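Local structure of single-stranded DNA specific exonuclease RecJ (Thermus thermophilus, 2ZXR) at residues T312-M317 and A348-E353. The protein degrades single-stranded DNA, but not single-stranded RNA, as a metal-dependent exonuclease working in the 5' to 3' direction. Numbering follows the deposited sequence.
Sequences TLEEAM and ASRILE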
loop_
_atom_site.group_PDB
_atom_site.type_symbol
_atom_site.label_atom_id
_atom_site.label_comp_id
_atom_site.label_asym_id
_atom_site.label_seq_id
_atom_site.Cartn_x
_atom_site.Cartn_y
_atom_site.Cartn_z
ATOM N N THR A 312 7.787 19.884 -15.279
ATOM C CA THR A 312 7.320 21.184 -15.712
ATOM C C THR A 312 6.072 21.063 -16.561
ATOM O O THR A 312 5.081 21.729 -16.293
ATOM C CB THR A 312 8.407 21.923 -16.507
ATOM O OG1 THR A 312 9.593 22.007 -15.703
ATOM C CG2 THR A 312 7.933 23.343 -16.873
ATOM N N LEU A 313 6.112 20.215 -17.581
ATOM C CA LEU A 313 4.945 20.005 -18.446
ATOM C C LEU A 313 3.750 19.482 -17.641
ATOM O O LEU A 313 2.619 19.964 -17.801
ATOM C CB LEU A 313 5.269 19.002 -19.553
ATOM C CG LEU A 313 6.289 19.455 -20.595
ATOM C CD1 LEU A 313 6.766 18.250 -21.439
ATOM C CD2 LEU A 313 5.633 20.523 -21.503
ATOM N N GLU A 314 4.007 18.497 -16.780
ATOM C CA GLU A 314 2.962 17.897 -15.969
ATOM C C GLU A 314 2.283 18.942 -15.086
ATOM O O GLU A 314 1.057 18.991 -14.987
ATOM C CB GLU A 314 3.560 16.819 -15.094
ATOM C CG GLU A 314 2.607 16.219 -14.104
ATOM C CD GLU A 314 3.298 15.272 -13.137
ATOM O OE1 GLU A 314 4.181 14.488 -13.587
ATOM O OE2 GLU A 314 2.947 15.307 -11.928
ATOM N N GLU A 315 3.092 19.771 -14.441
ATOM C CA GLU A 315 2.552 20.796 -13.581
ATOM C C GLU A 315 1.737 21.811 -14.406
ATOM O O GLU A 315 0.660 22.199 -13.987
ATOM C CB GLU A 315 3.666 21.487 -12.795
ATOM C CG GLU A 315 3.161 21.997 -11.453
ATOM C CD GLU A 315 2.726 20.852 -10.500
ATOM O OE1 GLU A 315 1.849 21.108 -9.654
ATOM O OE2 GLU A 315 3.257 19.713 -10.581
ATOM N N ALA A 316 2.221 22.222 -15.576
ATOM C CA ALA A 316 1.442 23.144 -16.394
ATOM C C ALA A 316 0.126 22.487 -16.874
ATOM O O ALA A 316 -0.910 23.140 -16.911
ATOM C CB ALA A 316 2.259 23.641 -17.611
ATOM N N MET A 317 0.148 21.200 -17.221
ATOM C CA MET A 317 -1.085 20.566 -17.670
ATOM C C MET A 317 -2.113 20.458 -16.549
ATOM O O MET A 317 -3.298 20.780 -16.733
ATOM C CB MET A 317 -0.821 19.171 -18.240
ATOM C CG MET A 317 -2.071 18.532 -18.811
ATOM S SD MET A 317 -1.767 16.911 -19.518
ATOM C CE MET A 317 -0.940 17.388 -21.055
ATOM N N ALA A 348 -3.597 12.589 -15.214
ATOM C CA ALA A 348 -4.885 11.929 -15.010
ATOM C C ALA A 348 -4.947 11.280 -13.616
ATOM O O ALA A 348 -5.960 11.390 -12.928
ATOM C CB ALA A 348 -5.109 10.873 -16.083
ATOM N N SER A 349 -3.878 10.589 -13.201
ATOM C CA SER A 349 -3.881 9.948 -11.883
ATOM C C SER A 349 -3.970 11.017 -10.799
ATOM O O SER A 349 -4.675 10.861 -9.793
ATOM C CB SER A 349 -2.608 9.120 -11.672
ATOM O OG SER A 349 -2.591 7.991 -12.532
ATOM N N ARG A 350 -3.247 12.111 -11.000
ATOM C CA ARG A 350 -3.298 13.172 -10.013
ATOM C C ARG A 350 -4.703 13.769 -9.929
ATOM O O ARG A 350 -5.163 14.128 -8.851
ATOM C CB ARG A 350 -2.239 14.230 -10.323
ATOM C CG ARG A 350 -0.816 13.719 -10.043
ATOM C CD ARG A 350 0.223 14.799 -10.297
ATOM N NE ARG A 350 0.165 15.854 -9.292
ATOM C CZ ARG A 350 0.934 16.938 -9.298
ATOM N NH1 ARG A 350 1.826 17.121 -10.270
ATOM N NH2 ARG A 350 0.831 17.825 -8.314
ATOM N N ILE A 351 -5.407 13.851 -11.052
ATOM C CA ILE A 351 -6.770 14.389 -11.003
ATOM C C ILE A 351 -7.691 13.401 -10.320
ATOM O O ILE A 351 -8.538 13.771 -9.510
ATOM C CB ILE A 351 -7.320 14.699 -12.413
ATOM C CG1 ILE A 351 -6.531 15.869 -13.001
ATOM C CG2 ILE A 351 -8.833 15.013 -12.329
ATOM C CD1 ILE A 351 -6.910 16.276 -14.433
ATOM N N LEU A 352 -7.542 12.134 -10.665
ATOM C CA LEU A 352 -8.362 11.110 -10.060
ATOM C C LEU A 352 -8.190 11.122 -8.539
ATOM O O LEU A 352 -9.144 10.866 -7.787
ATOM C CB LEU A 352 -7.963 9.745 -10.606
ATOM C CG LEU A 352 -8.591 8.502 -9.977
ATOM C CD1 LEU A 352 -8.720 7.425 -11.035
ATOM C CD2 LEU A 352 -7.744 8.023 -8.783
ATOM N N GLU A 353 -6.985 11.444 -8.080
ATOM C CA GLU A 353 -6.732 11.420 -6.643
ATOM C C GLU A 353 -7.329 12.603 -5.890
ATOM O O GLU A 353 -7.703 12.486 -4.732
ATOM C CB GLU A 353 -5.227 11.338 -6.383
ATOM C CG GLU A 353 -4.892 10.694 -5.064
ATOM C CD GLU A 353 -5.396 9.254 -4.956
ATOM O OE1 GLU A 353 -6.056 8.951 -3.927
ATOM O OE2 GLU A 353 -5.131 8.434 -5.882
#
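Arg350 reaches from helix 341-355 to two neighbouring glutamates, Glu314 and Glu315, on helix 293-321. Its CB points at the partner helix, and CG and CD carry the chain across the gap, which at the level of Glu314 and Arg350 is 9.8 Å between the two CA atoms. Arg350 CD already passes 3.2 Å from Glu314 OE2, a close approach of carbon to oxygen. The chain bends at chi3 (71°), and NE leads on to CZ and the guanidinium. There NH1 does the work, donating two hydrogen bonds, both part of salt bridges. One links Arg350 NH1 to Glu314 OE2 at 2.7 Å, on the anti side of that carboxylate, in a somewhat bent bond (149°) with the two flat groups steeply inclined to each other. The other links Arg350 NH1 to Glu315 OE2 at 3.0 Å, straighter, met on the syn side but tilted clear of the carboxylate plane. Glu314 runs extended to its place, whereas Glu315 starts away from helix 341-355 and turns back through its chi2 (65°). Arg310 binds the other oxygen of Glu314, OE1, so this buried carboxylate is shared by two arginines. Two acids on one nitrogen and two arginines on one acid make a charge network that joins the long helix 293-321 to helix 341-355 of the DHHA1 domain, and it probably favours the ionised form of Glu314.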